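Local coordinates for protein 6-phosphogluconate dehydrogenase NAD-binding (Dyadobacter fermentans, PDB 4GBJ) that probably acts as an NAD(P)-dependent oxidoreductase of the 6-phosphogluconate and 3-hydroxyisobutyrate dehydrogenase type, at residues G14-P19 against A125-V130; E22-A27 against E154-G159; V32-T37 against E53-A58; I99-S104 against A170-L175; T103-A108 against G164-A169. All coordinates share one frame; numbering follows the deposited sequence.

Contact 1: residues G14-P19 against A125-V130; sequences GNLGTP and ARPEAV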
# COMPACT_ATOMS: atom_id res chain seq x y z
N GLY B 14 15.04 -12.99 -21.49
CA GLY B 14 15.45 -13.01 -20.09
C GLY B 14 14.43 -13.74 -19.23
O GLY B 14 13.69 -14.60 -19.73
N ASN B 15 14.34 -13.35 -17.95
CA ASN B 15 13.44 -13.97 -16.97
C ASN B 15 11.97 -13.86 -17.36
O ASN B 15 11.19 -14.73 -16.97
CB ASN B 15 13.64 -13.34 -15.57
CG ASN B 15 14.93 -13.75 -14.88
OD1 ASN B 15 15.90 -14.23 -15.50
ND2 ASN B 15 14.98 -13.57 -13.56
N LEU B 16 11.57 -12.79 -18.10
CA LEU B 16 10.20 -12.64 -18.57
C LEU B 16 10.05 -13.07 -20.03
O LEU B 16 9.03 -13.66 -20.37
CB LEU B 16 9.72 -11.20 -18.39
CG LEU B 16 9.65 -10.66 -16.95
CD1 LEU B 16 9.34 -9.17 -16.96
CD2 LEU B 16 8.59 -11.37 -16.14
N GLY B 17 11.04 -12.78 -20.87
CA GLY B 17 10.97 -13.15 -22.29
C GLY B 17 10.84 -14.64 -22.54
O GLY B 17 10.05 -15.08 -23.39
N THR B 18 11.59 -15.45 -21.78
CA THR B 18 11.55 -16.90 -21.92
C THR B 18 10.14 -17.41 -21.64
O THR B 18 9.49 -17.87 -22.59
CB THR B 18 12.64 -17.56 -21.09
OG1 THR B 18 13.86 -17.41 -21.82
CG2 THR B 18 12.38 -19.05 -20.84
N PRO B 19 9.58 -17.26 -20.42
CA PRO B 19 8.22 -17.77 -20.20
C PRO B 19 7.16 -17.17 -21.12
O PRO B 19 6.23 -17.88 -21.49
CB PRO B 19 7.93 -17.43 -18.71
CG PRO B 19 8.99 -16.44 -18.33
CD PRO B 19 10.18 -16.76 -19.17
N ALA B 125 4.01 -8.31 -14.00
CA ALA B 125 4.09 -9.75 -13.69
C ALA B 125 5.49 -10.17 -13.36
O ALA B 125 6.38 -9.95 -14.16
CB ALA B 125 3.60 -10.58 -14.89
N ARG B 126 5.67 -10.86 -12.26
CA ARG B 126 6.94 -11.52 -11.96
C ARG B 126 6.93 -12.84 -12.78
O ARG B 126 5.85 -13.32 -13.14
CB ARG B 126 7.08 -11.76 -10.46
CG ARG B 126 7.11 -10.45 -9.66
CD ARG B 126 7.62 -10.62 -8.24
NE ARG B 126 6.63 -11.26 -7.37
CZ ARG B 126 5.58 -10.66 -6.81
NH1 ARG B 126 5.34 -9.37 -7.02
NH2 ARG B 126 4.75 -11.35 -6.03
N PRO B 127 8.09 -13.46 -13.09
CA PRO B 127 8.10 -14.70 -13.91
C PRO B 127 7.09 -15.79 -13.53
O PRO B 127 6.53 -16.43 -14.42
CB PRO B 127 9.52 -15.22 -13.73
CG PRO B 127 10.33 -13.97 -13.58
CD PRO B 127 9.47 -13.00 -12.80
N GLU B 128 6.81 -15.95 -12.23
CA GLU B 128 5.85 -16.95 -11.77
C GLU B 128 4.44 -16.59 -12.22
O GLU B 128 3.67 -17.46 -12.64
CB GLU B 128 5.87 -17.12 -10.24
CG GLU B 128 7.24 -17.09 -9.57
CD GLU B 128 7.73 -15.71 -9.16
OE1 GLU B 128 8.69 -15.23 -9.80
OE2 GLU B 128 7.12 -15.09 -8.25
N ALA B 129 4.09 -15.28 -12.14
CA ALA B 129 2.77 -14.78 -12.52
C ALA B 129 2.51 -14.97 -14.00
O ALA B 129 1.34 -15.07 -14.39
CB ALA B 129 2.62 -13.30 -12.15
N VAL B 130 3.60 -15.00 -14.85
CA VAL B 130 3.51 -15.21 -16.30
C VAL B 130 3.17 -16.66 -16.57
O VAL B 130 2.30 -16.94 -17.40
CB VAL B 130 4.80 -14.82 -17.05
CG1 VAL B 130 4.70 -15.20 -18.54
CG2 VAL B 130 5.10 -13.32 -16.90
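Leu16 meets the start of helix 127-131 through one methyl, CD2, which touches three groups there. CD2 lies 3.3 Å from the carbonyl O of Ala125. It also meets Pro127 CD on the proline ring at 3.8 Å, and it packs more loosely on Val130 CG2. Beside it, the Pro127 ring leans on the backbone of Asn15, with Pro127 CG 3.6 Å from Asn15 O; further along, Pro19 CB packs on Val130 CG1 at 3.9 Å. Val130 can serve both partners because CG1 stands anti to its backbone N (chi1 174°), leaving CG2 for Leu16. In the next shell, Ile123 of strand 117-124 touches both Leu16 and Val130, and Ile20 and Ile23 of helix 17-26 also pack on Val130. Thr18 OG1 bonds to Leu13 O and Thr18 N to Gly14 O, tying the glycine-rich turn to the first turn of its helix. Gly14 and Gly17 fit the GxGxxG pattern of a Rossmann dinucleotide-binding loop, so this loop probably faces the cofactor. No hydrogen bond crosses between 14-19 and 125-130; two prolines, whose nitrogens carry no hydrogen, and branched aliphatic groups join them, so the contact depends on shape and apolar burial.

Contact 2: residues E22-A27 against E154-G159; sequences EILLEA and ENFVKG. With NA (sodium ion), chain E.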
# COMPACT_ATOMS: atom_id res chain seq x y z
N GLU B 22 7.45 -19.09 -24.39
CA GLU B 22 6.98 -20.48 -24.23
C GLU B 22 5.44 -20.56 -24.35
O GLU B 22 4.92 -21.48 -24.97
CB GLU B 22 7.43 -21.05 -22.88
CG GLU B 22 8.94 -21.26 -22.82
CD GLU B 22 9.48 -21.84 -21.52
OE1 GLU B 22 8.84 -21.63 -20.46
OE2 GLU B 22 10.56 -22.46 -21.56
N ILE B 23 4.72 -19.61 -23.78
CA ILE B 23 3.26 -19.61 -23.88
C ILE B 23 2.79 -19.34 -25.32
O ILE B 23 1.79 -19.92 -25.75
CB ILE B 23 2.66 -18.59 -22.89
CG1 ILE B 23 2.72 -19.16 -21.48
CG2 ILE B 23 1.22 -18.19 -23.23
CD1 ILE B 23 2.86 -18.11 -20.43
N LEU B 24 3.47 -18.45 -26.06
CA LEU B 24 3.05 -18.14 -27.42
C LEU B 24 3.33 -19.33 -28.32
O LEU B 24 2.52 -19.61 -29.20
CB LEU B 24 3.73 -16.85 -27.92
CG LEU B 24 3.39 -15.59 -27.13
CD1 LEU B 24 4.11 -14.34 -27.72
CD2 LEU B 24 1.87 -15.36 -27.02
N LEU B 25 4.40 -20.09 -28.06
CA LEU B 25 4.67 -21.32 -28.78
C LEU B 25 3.58 -22.38 -28.46
O LEU B 25 2.97 -22.91 -29.39
CB LEU B 25 6.06 -21.86 -28.44
CG LEU B 25 7.19 -21.07 -29.03
CD1 LEU B 25 8.51 -21.42 -28.33
CD2 LEU B 25 7.28 -21.27 -30.57
N GLU B 26 3.30 -22.63 -27.16
CA GLU B 26 2.23 -23.54 -26.72
C GLU B 26 0.89 -23.15 -27.37
O GLU B 26 0.13 -24.03 -27.73
CB GLU B 26 2.03 -23.48 -25.19
CG GLU B 26 3.07 -24.15 -24.31
CD GLU B 26 2.98 -23.85 -22.82
OE1 GLU B 26 2.23 -22.92 -22.42
OE2 GLU B 26 3.67 -24.54 -22.03
N ALA B 27 0.59 -21.83 -27.48
CA ALA B 27 -0.67 -21.35 -28.08
C ALA B 27 -0.74 -21.43 -29.66
O ALA B 27 -1.71 -20.94 -30.24
CB ALA B 27 -0.93 -19.93 -27.63
N GLU B 154 -3.22 -11.81 -24.74
CA GLU B 154 -4.22 -12.44 -23.86
C GLU B 154 -3.78 -13.83 -23.44
O GLU B 154 -4.27 -14.33 -22.44
CB GLU B 154 -5.59 -12.53 -24.57
CG GLU B 154 -6.37 -11.24 -24.47
CD GLU B 154 -7.67 -11.12 -25.25
OE1 GLU B 154 -7.87 -11.85 -26.25
OE2 GLU B 154 -8.49 -10.27 -24.85
N ASN B 155 -2.90 -14.47 -24.20
CA ASN B 155 -2.43 -15.81 -23.89
C ASN B 155 -1.54 -15.86 -22.66
O ASN B 155 -1.55 -16.87 -22.00
CB ASN B 155 -1.68 -16.40 -25.08
CG ASN B 155 -2.63 -16.70 -26.22
OD1 ASN B 155 -3.44 -17.61 -26.13
ND2 ASN B 155 -2.60 -15.90 -27.27
N PHE B 156 -0.81 -14.79 -22.32
CA PHE B 156 0.10 -14.84 -21.16
C PHE B 156 -0.24 -13.86 -20.04
O PHE B 156 0.55 -13.76 -19.12
CB PHE B 156 1.56 -14.66 -21.59
CG PHE B 156 1.91 -13.42 -22.35
CD1 PHE B 156 2.38 -12.29 -21.69
CD2 PHE B 156 1.89 -13.41 -23.73
CE1 PHE B 156 2.75 -11.15 -22.40
CE2 PHE B 156 2.28 -12.28 -24.44
CZ PHE B 156 2.69 -11.15 -23.77
N VAL B 157 -1.41 -13.22 -20.06
CA VAL B 157 -1.84 -12.34 -18.97
C VAL B 157 -3.30 -12.56 -18.74
O VAL B 157 -4.01 -13.01 -19.63
CB VAL B 157 -1.57 -10.83 -19.19
CG1 VAL B 157 -0.07 -10.54 -19.37
CG2 VAL B 157 -2.41 -10.26 -20.33
N LYS B 158 -3.76 -12.14 -17.57
CA LYS B 158 -5.17 -12.15 -17.22
C LYS B 158 -5.75 -10.84 -17.78
O LYS B 158 -6.51 -10.87 -18.73
CB LYS B 158 -5.33 -12.26 -15.69
CG LYS B 158 -6.74 -12.09 -15.16
CD LYS B 158 -6.78 -12.29 -13.64
CE LYS B 158 -8.02 -11.70 -13.01
NZ LYS B 158 -9.26 -12.42 -13.43
N GLY B 159 -5.29 -9.71 -17.28
CA GLY B 159 -5.82 -8.41 -17.69
C GLY B 159 -5.02 -7.68 -18.74
O GLY B 159 -3.79 -7.63 -18.69
NA NA E . -5.55 -14.54 -20.63
O HOH W 1 -6.62 -12.35 -21.03
O HOH W 2 -7.48 -15.27 -22.38
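Ile23 points from helix 17-26 toward the loop after helix 143-153, and its two branches divide the work. The CG2 methyl, anti to the backbone N, sits 3.3 Å from the carbonyl O of Asn155, while the longer branch places CD1 3.9 Å from Phe156 CB. The Ile23 and Phe156 side chains cross at about a right angle. Leu24, one residue on, comes to the ring at its edge: Leu24 CD2 lies near the ring plane, 3.8 Å from Phe156 CD2. Phe156 CG stands between its own backbone N and carbonyl carbon (chi1 57°), a setting that brings the ring edge to Leu24, and the Met96 side chain also packs on Phe156. At the end of the helix Ala27 CB rests against the amide of Asn155, 3.7 Å from OD1; the other end of that amide, ND2, bonds back to Ile152 O. The loop has a second partner, a sodium ion, held by Glu154 O at 2.2 Å and Val157 O at 2.4 Å with two waters completing the ligands seen. One of these waters also donates to Lys158 O. Two backbone carbonyls of the loop that runs into strand 159-162 thus bind the ion, while the side chains of Asn155 and Phe156 close on the helix that follows the first strand of a Rossmann-type domain.

Contact 3: residues V32-T37 against E53-A58; sequences VVWNRT and ENAIDA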
# COMPACT_ATOMS: atom_id res chain seq x y z
N VAL B 32 10.33 -16.59 -34.22
CA VAL B 32 11.73 -16.47 -34.63
C VAL B 32 12.33 -15.58 -33.54
O VAL B 32 11.92 -14.42 -33.35
CB VAL B 32 11.99 -16.02 -36.09
CG1 VAL B 32 11.29 -14.71 -36.44
CG2 VAL B 32 13.48 -15.96 -36.39
N VAL B 33 13.20 -16.18 -32.73
CA VAL B 33 13.71 -15.57 -31.51
C VAL B 33 15.16 -15.17 -31.62
O VAL B 33 15.89 -15.61 -32.50
CB VAL B 33 13.46 -16.46 -30.28
CG1 VAL B 33 11.99 -16.87 -30.20
CG2 VAL B 33 14.38 -17.69 -30.25
N TRP B 34 15.54 -14.28 -30.73
CA TRP B 34 16.88 -13.72 -30.65
C TRP B 34 17.15 -13.25 -29.25
O TRP B 34 16.25 -12.78 -28.54
CB TRP B 34 17.06 -12.57 -31.63
CG TRP B 34 18.39 -11.87 -31.56
CD1 TRP B 34 19.49 -12.12 -32.33
CD2 TRP B 34 18.73 -10.75 -30.73
NE1 TRP B 34 20.50 -11.24 -32.01
CE2 TRP B 34 20.05 -10.38 -31.04
CE3 TRP B 34 18.04 -10.03 -29.74
CZ2 TRP B 34 20.72 -9.34 -30.38
CZ3 TRP B 34 18.69 -8.98 -29.11
CH2 TRP B 34 20.02 -8.66 -29.41
N ASN B 35 18.40 -13.33 -28.86
CA ASN B 35 18.83 -12.85 -27.56
C ASN B 35 20.30 -12.50 -27.63
O ASN B 35 21.04 -13.21 -28.30
CB ASN B 35 18.56 -13.94 -26.52
CG ASN B 35 18.61 -13.43 -25.11
OD1 ASN B 35 17.87 -12.52 -24.74
ND2 ASN B 35 19.41 -14.05 -24.26
N ARG B 36 20.73 -11.43 -26.91
CA ARG B 36 22.15 -11.03 -26.86
C ARG B 36 23.04 -12.24 -26.42
O ARG B 36 24.16 -12.37 -26.88
CB ARG B 36 22.34 -9.83 -25.93
CG ARG B 36 23.65 -9.05 -26.13
CD ARG B 36 23.57 -7.92 -27.16
NE ARG B 36 24.47 -8.15 -28.30
CZ ARG B 36 24.95 -7.20 -29.11
NH1 ARG B 36 24.64 -5.92 -28.92
NH2 ARG B 36 25.76 -7.53 -30.11
N THR B 37 22.50 -13.12 -25.55
CA THR B 37 23.14 -14.37 -25.09
C THR B 37 22.44 -15.48 -25.84
O THR B 37 21.30 -15.82 -25.51
CB THR B 37 23.03 -14.50 -23.56
OG1 THR B 37 23.45 -13.27 -22.96
CG2 THR B 37 23.83 -15.68 -23.01
N GLU B 53 21.02 -15.39 -35.52
CA GLU B 53 22.26 -14.85 -34.96
C GLU B 53 22.18 -13.33 -34.77
O GLU B 53 22.76 -12.82 -33.81
CB GLU B 53 23.44 -15.20 -35.89
CG GLU B 53 24.81 -15.00 -35.25
CD GLU B 53 25.93 -15.60 -36.08
OE1 GLU B 53 25.92 -15.38 -37.32
OE2 GLU B 53 26.80 -16.28 -35.50
N ASN B 54 21.49 -12.60 -35.69
CA ASN B 54 21.33 -11.14 -35.62
C ASN B 54 19.84 -10.74 -35.56
O ASN B 54 19.03 -11.29 -36.29
CB ASN B 54 21.99 -10.48 -36.83
CG ASN B 54 23.47 -10.75 -36.89
OD1 ASN B 54 24.22 -10.38 -35.98
ND2 ASN B 54 23.93 -11.39 -37.95
N ALA B 55 19.48 -9.82 -34.68
CA ALA B 55 18.09 -9.40 -34.49
C ALA B 55 17.36 -8.99 -35.80
O ALA B 55 16.17 -9.30 -35.95
CB ALA B 55 18.02 -8.26 -33.49
N ILE B 56 18.04 -8.34 -36.74
CA ILE B 56 17.38 -7.89 -37.98
C ILE B 56 16.89 -9.08 -38.86
O ILE B 56 15.91 -8.94 -39.60
CB ILE B 56 18.30 -6.93 -38.77
CG1 ILE B 56 17.47 -6.11 -39.79
CG2 ILE B 56 19.42 -7.70 -39.47
CD1 ILE B 56 18.12 -4.84 -40.22
N ASP B 57 17.58 -10.25 -38.78
CA ASP B 57 17.22 -11.46 -39.52
C ASP B 57 15.89 -12.06 -39.03
O ASP B 57 15.30 -12.87 -39.73
CB ASP B 57 18.33 -12.50 -39.40
CG ASP B 57 19.70 -12.09 -39.94
OD1 ASP B 57 19.75 -11.25 -40.88
OD2 ASP B 57 20.73 -12.66 -39.47
N ALA B 58 15.45 -11.67 -37.82
CA ALA B 58 14.21 -12.14 -37.19
C ALA B 58 12.97 -11.34 -37.69
O ALA B 58 11.85 -11.83 -37.60
CB ALA B 58 14.33 -11.97 -35.68
O HOH W 3 22.51 -14.08 -30.79
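Trp34 reaches across to the 53-58 segment with its indole, and Ala55 sits on one face of it. Ala55 CB lies 3.9 Å from the centroid of the five-membered ring and only 14° off the ring normal, a CH-pi contact. Arg36 N lies over the opposite face, offset toward the rim. The indole gets there because CG is anti to the backbone N (chi1 176°) and the second torsion, close to a right angle, stands the ring crosswise to the CA-CB-CG plane. NE1 then donates to Glu53 O at 3.3 Å. The acceptor lies near the indole plane, but the bond is bent, 135° at the hydrogen, and the donor stands well above the carbonyl plane. Strand 31-34 is the neighbour of strand 8-11 in the parallel part of the Rossmann-type sheet, and the 53-58 segment comes after edge strand 50-51; Leu11 of strand 8-11 and Leu78 of helix 72-78 touch both Trp34 and Ala55. At the other end, Val32 turns CG1 between its backbone N and carbonyl carbon, putting that methyl 3.2 Å from Ala58 O, while CG2 packs on Ala58 CB at 4.1 Å. Beyond the ring, Asn35 folds its amide back so that ND2 donates to Thr37 O at 2.9 Å with a nearly straight bond, and Asn35 OD1 is hydrogen-bonded to Leu13 N of the glycine-rich turn.

Contact 4: residues I99-S104 against A170-L175; sequences ISPETS and ANVIKL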
# COMPACT_ATOMS: atom_id res chain seq x y z
N ILE B 99 10.48 1.03 -19.46
CA ILE B 99 11.26 2.17 -19.91
C ILE B 99 10.46 3.43 -19.76
O ILE B 99 9.27 3.42 -19.44
CB ILE B 99 11.74 1.99 -21.38
CG1 ILE B 99 10.60 1.97 -22.34
CG2 ILE B 99 12.65 0.77 -21.50
CD1 ILE B 99 11.06 1.86 -23.81
N SER B 100 11.13 4.52 -19.98
CA SER B 100 10.58 5.84 -19.90
C SER B 100 9.51 6.09 -20.96
O SER B 100 9.75 5.80 -22.13
CB SER B 100 11.71 6.86 -20.11
OG SER B 100 11.22 8.16 -20.36
N PRO B 101 8.43 6.81 -20.60
CA PRO B 101 7.47 7.29 -21.62
C PRO B 101 8.15 8.06 -22.74
O PRO B 101 7.78 7.94 -23.90
CB PRO B 101 6.59 8.26 -20.81
CG PRO B 101 6.68 7.81 -19.46
CD PRO B 101 8.00 7.18 -19.24
N GLU B 102 9.15 8.89 -22.39
CA GLU B 102 9.89 9.65 -23.39
C GLU B 102 10.62 8.74 -24.37
O GLU B 102 10.64 9.04 -25.57
CB GLU B 102 10.90 10.55 -22.70
CG GLU B 102 11.82 11.34 -23.63
CD GLU B 102 12.83 12.12 -22.81
OE1 GLU B 102 13.85 11.52 -22.40
OE2 GLU B 102 12.55 13.30 -22.49
N THR B 103 11.26 7.65 -23.88
CA THR B 103 11.95 6.74 -24.80
C THR B 103 10.91 6.11 -25.75
O THR B 103 11.16 5.99 -26.93
CB THR B 103 12.74 5.66 -24.03
OG1 THR B 103 13.73 6.31 -23.26
CG2 THR B 103 13.44 4.67 -24.95
N SER B 104 9.75 5.71 -25.21
CA SER B 104 8.70 5.12 -26.04
C SER B 104 8.18 6.06 -27.09
O SER B 104 8.06 5.66 -28.23
CB SER B 104 7.54 4.67 -25.18
OG SER B 104 7.94 3.47 -24.53
N ALA B 170 1.15 3.90 -21.38
CA ALA B 170 1.18 2.68 -20.58
C ALA B 170 2.44 2.66 -19.71
O ALA B 170 2.41 2.19 -18.56
CB ALA B 170 1.13 1.46 -21.47
N ASN B 171 3.55 3.19 -20.26
CA ASN B 171 4.83 3.31 -19.54
C ASN B 171 4.69 4.16 -18.30
O ASN B 171 5.31 3.85 -17.29
CB ASN B 171 5.89 3.89 -20.43
CG ASN B 171 6.28 2.99 -21.55
OD1 ASN B 171 6.17 3.35 -22.71
ND2 ASN B 171 6.74 1.79 -21.24
N VAL B 172 3.83 5.18 -18.34
CA VAL B 172 3.57 6.03 -17.16
C VAL B 172 2.89 5.17 -16.09
O VAL B 172 3.24 5.26 -14.91
CB VAL B 172 2.70 7.29 -17.47
CG1 VAL B 172 2.34 8.03 -16.21
CG2 VAL B 172 3.38 8.21 -18.45
N ILE B 173 1.97 4.29 -16.51
CA ILE B 173 1.23 3.47 -15.54
C ILE B 173 2.20 2.50 -14.87
O ILE B 173 2.10 2.28 -13.69
CB ILE B 173 0.01 2.71 -16.16
CG1 ILE B 173 -0.95 3.64 -16.92
CG2 ILE B 173 -0.77 1.90 -15.09
CD1 ILE B 173 -1.49 4.79 -16.09
N LYS B 174 3.12 1.90 -15.63
CA LYS B 174 4.09 0.94 -15.12
C LYS B 174 5.00 1.60 -14.06
O LYS B 174 5.18 1.03 -12.98
CB LYS B 174 4.91 0.38 -16.27
CG LYS B 174 6.02 -0.57 -15.86
CD LYS B 174 5.56 -1.75 -15.02
CE LYS B 174 6.69 -2.72 -14.83
NZ LYS B 174 6.35 -3.83 -13.94
N LEU B 175 5.54 2.78 -14.37
CA LEU B 175 6.37 3.55 -13.44
C LEU B 175 5.58 3.88 -12.19
O LEU B 175 6.11 3.70 -11.10
CB LEU B 175 6.89 4.85 -14.09
CG LEU B 175 7.90 4.66 -15.26
CD1 LEU B 175 8.32 5.99 -15.82
CD2 LEU B 175 9.05 3.78 -14.86
O HOH W 4 7.50 1.81 -18.18
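Asn171 points from helix 169-197 into the start of helix 101-113, and each of its atoms finds something there. CB lies 3.6 Å from Ile99 O and 3.9 Å from Pro101 N, flanking the turn that leads into the helix. CG is anti to its own carbonyl carbon (chi1 -67°), which sends the amide past Pro101, the two side chains sliding by each other in opposite directions. At the tip OD1 accepts from Ser104 OG, a bond modelled at only 2.5 Å, a doubtful length that is probably too short; Tyr118 OH is also hydrogen-bonded to that serine oxygen. The other arm, ND2, donates to a water that gives its own protons to Ile99 O and Asn171 O, so the water links the two backbones as well as the amide. Ser100 is the N-cap of helix 101-113, its OG accepting weakly from Glu102 N. The junction joins a helix of the Rossmann-type domain to the long helix that opens the C-terminal helical domain and carries Lys174, the predicted active-site residue. Lys174 itself leads away from helix 101-113, its NZ bonded to Ile123 O. Next to the amide, the Pro101 ring meets two aliphatic side chains, one at CG and one at CD: Pro101 CG is pressed against Val172 CG2 at 3.5 Å, the side chains crossing at about a right angle, and Leu175 CD1 reaches Pro101 CD at 3.6 Å. Val172 also packs on Ile200 of the second subunit.

Contact 5: residues T103-A108 against G164-A169; sequences TSRQLA and GDDPGA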
# COMPACT_ATOMS: atom_id res chain seq x y z
N THR B 103 11.26 7.65 -23.88
CA THR B 103 11.95 6.74 -24.80
C THR B 103 10.91 6.11 -25.75
O THR B 103 11.16 5.99 -26.93
CB THR B 103 12.74 5.66 -24.03
OG1 THR B 103 13.73 6.31 -23.26
CG2 THR B 103 13.44 4.67 -24.95
N SER B 104 9.75 5.71 -25.21
CA SER B 104 8.70 5.12 -26.04
C SER B 104 8.18 6.06 -27.09
O SER B 104 8.06 5.66 -28.23
CB SER B 104 7.54 4.67 -25.18
OG SER B 104 7.94 3.47 -24.53
N ARG B 105 7.87 7.32 -26.71
CA ARG B 105 7.35 8.32 -27.65
C ARG B 105 8.37 8.63 -28.73
O ARG B 105 7.99 8.79 -29.87
CB ARG B 105 6.96 9.59 -26.90
CG ARG B 105 5.79 9.41 -25.93
CD ARG B 105 5.73 10.60 -24.95
NE ARG B 105 4.60 10.48 -24.03
CZ ARG B 105 4.55 10.97 -22.78
NH1 ARG B 105 5.57 11.66 -22.28
NH2 ARG B 105 3.47 10.78 -22.04
N GLN B 106 9.68 8.67 -28.39
CA GLN B 106 10.75 8.93 -29.36
C GLN B 106 10.84 7.80 -30.35
O GLN B 106 10.82 8.05 -31.54
CB GLN B 106 12.10 9.07 -28.65
CG GLN B 106 12.33 10.38 -27.95
CD GLN B 106 13.62 10.35 -27.14
OE1 GLN B 106 14.34 9.33 -27.09
NE2 GLN B 106 13.96 11.49 -26.52
N LEU B 107 10.90 6.54 -29.86
CA LEU B 107 10.95 5.37 -30.72
C LEU B 107 9.69 5.24 -31.57
O LEU B 107 9.80 4.91 -32.76
CB LEU B 107 11.17 4.09 -29.92
CG LEU B 107 12.54 3.98 -29.28
CD1 LEU B 107 12.54 2.93 -28.21
CD2 LEU B 107 13.63 3.69 -30.33
N ALA B 108 8.52 5.53 -30.99
CA ALA B 108 7.24 5.45 -31.75
C ALA B 108 7.23 6.38 -32.90
O ALA B 108 6.68 6.07 -33.98
CB ALA B 108 6.05 5.78 -30.83
N GLY B 164 -4.99 4.22 -24.50
CA GLY B 164 -5.15 5.14 -25.63
C GLY B 164 -4.00 5.27 -26.58
O GLY B 164 -3.14 4.38 -26.65
N ASP B 165 -4.01 6.35 -27.36
CA ASP B 165 -3.09 6.62 -28.46
C ASP B 165 -1.68 6.97 -28.10
O ASP B 165 -0.79 6.76 -28.93
CB ASP B 165 -3.59 7.82 -29.32
CG ASP B 165 -4.96 7.67 -29.96
OD1 ASP B 165 -5.36 6.52 -30.29
OD2 ASP B 165 -5.62 8.71 -30.20
N ASP B 166 -1.46 7.67 -26.98
CA ASP B 166 -0.12 8.13 -26.61
C ASP B 166 0.81 6.90 -26.44
O ASP B 166 0.61 6.14 -25.50
CB ASP B 166 -0.20 8.97 -25.31
CG ASP B 166 1.13 9.36 -24.63
OD1 ASP B 166 2.21 9.06 -25.19
OD2 ASP B 166 1.08 9.96 -23.54
N PRO B 167 1.85 6.71 -27.28
CA PRO B 167 2.69 5.51 -27.13
C PRO B 167 3.40 5.34 -25.79
O PRO B 167 3.77 4.23 -25.48
CB PRO B 167 3.72 5.65 -28.28
CG PRO B 167 3.65 7.09 -28.66
CD PRO B 167 2.24 7.47 -28.48
N GLY B 168 3.61 6.39 -25.04
CA GLY B 168 4.27 6.32 -23.75
C GLY B 168 3.33 6.30 -22.56
O GLY B 168 3.78 6.21 -21.43
N ALA B 169 2.01 6.41 -22.76
CA ALA B 169 1.05 6.37 -21.63
C ALA B 169 1.10 5.09 -20.76
O ALA B 169 1.04 5.18 -19.52
CB ALA B 169 -0.35 6.56 -22.15
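Arg105 and Asp166 form a side-on salt bridge in which two nitrogens meet two oxygens. Arg105 NE gives an almost straight bond, 175° at the hydrogen, to Asp166 OD1 at 3.0 Å, and Arg105 NH2 reaches Asp166 OD2 at 2.9 Å. Both oxygens use their syn lone pairs, and the guanidinium and carboxylate lie nearly coplanar, 24° apart. OD1 has a second donor: Gly168 N comes from above the carboxylate plane at 3.0 Å, a capping bond across the type I turn 166-169 that leads into helix 169-197. The turn is also closed by Ala169 N bonding to Asp166 O, which Ser140 OG reaches as well. Arg105 can stretch this far because its chain is extended from CG to NE, and its NH2 also bonds to Asn198 OD1 of the second subunit. Next to the ion pair, Pro167 packs its CB against Ala108 CB at a tight 3.5 Å, while Ser104 CB rests on Gly168 CA at 3.9 Å. With three hydrogen bonds on its two oxygens, the carboxylate is fixed in rotation and probably stays ionised, holding helix 101-113, the turn and the neighbouring subunit together through one charge pair.

In the fold
Contacts 1 and 2 lie along the same helix, 17-26, with centres 11 Å apart, and they meet where Val130 O touches Ile23 CD1 at 3.3 Å. The sodium ion bound in contact 2 is about 10 Å from the side chain of Val130. Contact 3 belongs to the next strand, its centre about 19 Å from that of contact 1. Contacts 4 and 5 share Thr103 and Ser104, their centres only 8 Å apart, and both reach the second subunit. Lys174, the predicted active-site residue, lies in contact 4; its side chain is about 7 Å from that of Leu16 in contact 1, which is consistent with an active site close to the glycine-rich turn.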